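Local coordinates for thioredoxin family protein (Streptococcus pneumoniae, PDB 2YP6) that probably serves as a surface-exposed, lipid-anchored thiol-disulfide oxidoreductase of the thioredoxin fold that helps the bacterium withstand extracellular oxidative stress, at residues A[86-89]-A[90-93]; A[166-169]-A[170-174]. All coordinates share one frame; numbering follows the deposited sequence.

Contact 1 of 2, residues A[86-89]-A[90-93]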
loop_
_atom_site.group_PDB
_atom_site.type_symbol
_atom_site.label_atom_id
_atom_site.label_comp_id
_atom_site.label_asym_id
_atom_site.label_seq_id
_atom_site.Cartn_x
_atom_site.Cartn_y
_atom_site.Cartn_z
ATOM N N LYS A 86 -4.867 -7.247 10.837
ATOM C CA LYS A 86 -3.873 -7.981 11.578
ATOM C C LYS A 86 -2.459 -7.673 11.083
ATOM O O LYS A 86 -1.499 -7.736 11.842
ATOM C CB LYS A 86 -4.185 -9.473 11.503
ATOM C CG LYS A 86 -3.131 -10.367 12.084
ATOM C CD LYS A 86 -3.666 -11.753 12.305
ATOM C CE LYS A 86 -2.509 -12.717 12.444
ATOM N NZ LYS A 86 -2.959 -14.114 12.706
ATOM N N SER A 87 -2.323 -7.335 9.811
ATOM C CA SER A 87 -1.007 -7.066 9.244
ATOM C C SER A 87 -0.567 -5.601 9.442
ATOM O O SER A 87 0.561 -5.246 9.136
ATOM C CB SER A 87 -0.996 -7.438 7.744
ATOM O OG SER A 87 -1.687 -6.491 6.963
ATOM N N MET A 88 -1.411 -4.744 9.994
ATOM C CA MET A 88 -1.030 -3.328 10.048
ATOM C C MET A 88 0.061 -2.981 11.113
ATOM O O MET A 88 0.964 -2.194 10.810
ATOM C CB MET A 88 -2.248 -2.416 10.218
ATOM C CG MET A 88 -3.180 -2.398 9.011
ATOM S SD MET A 88 -2.413 -1.755 7.470
ATOM C CE MET A 88 -1.903 -0.238 8.090
ATOM N N PRO A 89 -0.046 -3.524 12.342
ATOM C CA PRO A 89 1.021 -3.215 13.318
ATOM C C PRO A 89 2.413 -3.627 12.806
ATOM O O PRO A 89 3.397 -2.889 13.000
ATOM C CB PRO A 89 0.616 -4.024 14.552
ATOM C CG PRO A 89 -0.923 -4.035 14.467
ATOM C CD PRO A 89 -1.177 -4.241 12.977
ATOM N N GLU A 90 2.493 -4.755 12.116
ATOM C CA GLU A 90 3.773 -5.192 11.596
ATOM C C GLU A 90 4.253 -4.176 10.549
ATOM O O GLU A 90 5.433 -3.868 10.486
ATOM C CB GLU A 90 3.700 -6.600 11.011
ATOM C CG GLU A 90 5.051 -7.059 10.493
ATOM C CD GLU A 90 5.055 -8.491 9.968
ATOM O OE1 GLU A 90 3.951 -9.033 9.719
ATOM O OE2 GLU A 90 6.171 -9.055 9.809
ATOM N N LEU A 91 3.338 -3.622 9.752
ATOM C CA LEU A 91 3.734 -2.616 8.756
ATOM C C LEU A 91 4.225 -1.317 9.421
ATOM O O LEU A 91 5.172 -0.680 8.943
ATOM C CB LEU A 91 2.575 -2.320 7.804
ATOM C CG LEU A 91 2.933 -1.463 6.586
ATOM C CD1 LEU A 91 4.061 -2.101 5.796
ATOM C CD2 LEU A 91 1.701 -1.227 5.719
ATOM N N MET A 92 3.604 -0.940 10.536
ATOM C CA MET A 92 4.148 0.147 11.368
ATOM C C MET A 92 5.557 -0.127 11.860
ATOM O O MET A 92 6.385 0.797 11.872
ATOM C CB MET A 92 3.219 0.496 12.525
ATOM C CG MET A 92 1.880 1.020 12.030
ATOM S SD MET A 92 0.667 1.174 13.339
ATOM C CE MET A 92 1.542 2.178 14.511
ATOM N N GLU A 93 5.849 -1.368 12.276
ATOM C CA GLU A 93 7.234 -1.741 12.590
ATOM C C GLU A 93 8.190 -1.414 11.449
ATOM O O GLU A 93 9.305 -0.887 11.654
ATOM C CB GLU A 93 7.376 -3.244 12.864
ATOM C CG GLU A 93 6.937 -3.696 14.228
ATOM C CD GLU A 93 6.997 -5.203 14.399
ATOM O OE1 GLU A 93 6.619 -5.965 13.482
ATOM O OE2 GLU A 93 7.411 -5.634 15.472
HETATM O O HOH W 1 0.941 -7.135 12.532
#
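The flat groups that meet here are peptide units of the backbone: the carbonyls of Ser87, Met88 and Pro89 face the amides of Leu91, Met92 and Glu93. Met92 N donates to Met88 O at 2.9 Å and lies nearly in line with that C=O. Glu93 N reaches Pro89 O at 3.0 Å, tilted 18° from the carbonyl plane. The bond from Leu91 N to Ser87 O is longer, 3.3 Å, with a tilt of 20°. Side-chain carbons also lie close to these oxygens. Leu91 CB is 3.4 Å from Met88 O. Met92 turns CG to the side of its own backbone N (chi1 -63°), which brings CG within 3.6 Å of Met88 O. Met88 CE and Leu91 CD2 touch loosely at 4.4 Å. One residue earlier in the series, water 1 bridges the pair instead of a direct bond. It donates to Lys86 O at 2.6 Å and accepts from Glu90 N at 2.9 Å. Ser87 OG bonds to Lys75 NZ and Cys84 O, and Leu91 packs on strands 71-76 and 102-108. Pro89 has no N-H to give. A proline five residues after the second CxxC cysteine marks the kink in the active-site helix of thioredoxins, and the break between helices 82-86 and 88-96 fits it.

Contact 2 of 2, residues A[166-169]-A[170-174]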
loop_
_atom_site.group_PDB
_atom_site.type_symbol
_atom_site.label_atom_id
_atom_site.label_comp_id
_atom_site.label_asym_id
_atom_site.label_seq_id
_atom_site.Cartn_x
_atom_site.Cartn_y
_atom_site.Cartn_z
ATOM N N LYS A 166 8.065 -7.731 -7.105
ATOM C CA LYS A 166 7.396 -8.883 -6.507
ATOM C C LYS A 166 5.940 -8.570 -6.254
ATOM O O LYS A 166 5.581 -7.412 -6.128
ATOM C CB LYS A 166 8.020 -9.276 -5.165
ATOM C CG LYS A 166 9.461 -9.722 -5.262
ATOM C CD LYS A 166 9.716 -10.981 -4.440
ATOM C CE LYS A 166 11.190 -11.368 -4.446
ATOM N NZ LYS A 166 11.399 -12.643 -3.743
ATOM N N ILE A 167 5.130 -9.618 -6.186
ATOM C CA ILE A 167 3.741 -9.529 -5.784
ATOM C C ILE A 167 3.508 -10.591 -4.718
ATOM O O ILE A 167 3.928 -11.742 -4.863
ATOM C CB ILE A 167 2.776 -9.818 -6.962
ATOM C CG1 ILE A 167 3.114 -8.944 -8.177
ATOM C CG2 ILE A 167 1.316 -9.586 -6.511
ATOM C CD1 ILE A 167 2.399 -9.347 -9.414
ATOM N N GLN A 168 2.786 -10.220 -3.675
ATOM C CA GLN A 168 2.440 -11.147 -2.617
ATOM C C GLN A 168 0.933 -11.092 -2.355
ATOM O O GLN A 168 0.374 -10.018 -2.175
ATOM C CB GLN A 168 3.212 -10.779 -1.350
ATOM C CG GLN A 168 2.993 -11.802 -0.216
ATOM C CD GLN A 168 3.961 -12.981 -0.276
ATOM O OE1 GLN A 168 4.925 -13.002 -1.063
ATOM N NE2 GLN A 168 3.741 -13.946 0.600
ATOM N N PHE A 169 0.297 -12.252 -2.378
ATOM C CA PHE A 169 -1.123 -12.403 -2.054
ATOM C C PHE A 169 -1.177 -12.758 -0.578
ATOM O O PHE A 169 -0.559 -13.720 -0.123
ATOM C CB PHE A 169 -1.761 -13.472 -2.951
ATOM C CG PHE A 169 -1.567 -13.191 -4.419
ATOM C CD1 PHE A 169 -2.273 -12.158 -5.042
ATOM C CD2 PHE A 169 -0.663 -13.920 -5.175
ATOM C CE1 PHE A 169 -2.088 -11.875 -6.394
ATOM C CE2 PHE A 169 -0.465 -13.627 -6.515
ATOM C CZ PHE A 169 -1.167 -12.594 -7.119
ATOM N N GLY A 170 -1.871 -11.946 0.193
ATOM C CA GLY A 170 -1.832 -12.087 1.633
ATOM C C GLY A 170 -0.671 -11.282 2.191
ATOM O O GLY A 170 0.083 -10.648 1.440
ATOM N N ALA A 171 -0.528 -11.288 3.507
ATOM C CA ALA A 171 0.503 -10.486 4.156
ATOM C C ALA A 171 1.887 -11.022 3.820
ATOM O O ALA A 171 2.063 -12.208 3.551
ATOM C CB ALA A 171 0.292 -10.464 5.669
ATOM N N ILE A 172 2.869 -10.131 3.825
ATOM C CA ILE A 172 4.271 -10.524 3.668
ATOM C C ILE A 172 5.008 -10.113 4.950
ATOM O O ILE A 172 4.755 -9.042 5.480
ATOM C CB ILE A 172 4.896 -9.875 2.403
ATOM C CG1 ILE A 172 6.310 -10.402 2.155
ATOM C CG2 ILE A 172 4.882 -8.353 2.482
ATOM C CD1 ILE A 172 6.878 -9.953 0.827
ATOM N N SER A 173 5.873 -10.970 5.471
ATOM C CA SER A 173 6.611 -10.626 6.677
ATOM C C SER A 173 7.574 -9.490 6.354
ATOM O O SER A 173 7.998 -9.333 5.198
ATOM C CB SER A 173 7.405 -11.819 7.186
ATOM O OG SER A 173 8.451 -12.110 6.287
ATOM N N ASN A 174 7.940 -8.727 7.368
ATOM C CA ASN A 174 8.892 -7.644 7.169
ATOM C C ASN A 174 10.221 -8.229 6.680
ATOM O O ASN A 174 10.841 -7.673 5.788
ATOM C CB ASN A 174 9.107 -6.852 8.460
ATOM C CG ASN A 174 7.917 -5.992 8.828
ATOM O OD1 ASN A 174 7.014 -5.769 8.012
ATOM N ND2 ASN A 174 7.932 -5.462 10.048
HETATM O O HOH W 2 1.032 -14.353 2.226
#
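Gln168 lays its side chain over the turn that follows it, with CG against the carbonyl of Gly170 and the branched carbon of Ile172. Gln168 CG is 3.5 Å from Gly170 O and 3.8 Å from Ile172 CB. Farther out, Gln168 OE1 lies 4.1 Å from Ile172 CD1; the two side chains cross at a slant. The torsions explain this path. CG stands opposite the backbone N (chi1 -175°), and the chain then bends sharply (chi2 87°) to carry the amide across the turn. Gln168 NE2 is 3.8 Å from Ala171 O, and a water bridges the two. Water 2 accepts from Gln168 NE2 at 3.2 Å and donates to Phe169 O at 2.9 Å and to Ala171 O at 2.7 Å. Three bonds thus tie the amide to two backbone carbonyls of the turn. Gly170, with a positive phi of 88°, stands where the chain leaves the strand. Phe169 makes a cation-pi contact with Arg150, and Gln168 and Gly170 form backbone bonds with Glu155 and Pro153. The turn therefore joins edge strand 164-169, paired with strand 154-158, to helix 174-182, where Ser173 is the N-cap and its OG bonds to Asp176 N.

Overall arrangement
Contact 1 comes first along the chain and closes well before contact 2 opens, yet their centres lie only 12 Å apart. Contact 1 is at the start of helix 88-96, which packs on central strands 71-76 and 102-108. Contact 2 carries the chain from edge strand 164-169 of the same mixed sheet toward helix 174-182. The two touch directly. Asn174 ND2 probably donates a hydrogen bond to Glu90 O at 3.0 Å, and Ser87 CB packs on Ala171 CB at 3.9 Å. The start of the last helix is thus joined to helix 88-96, which follows the short helix 82-86 carrying Cys84 of the Cys81-Cys84 disulfide, within one thioredoxin-type domain.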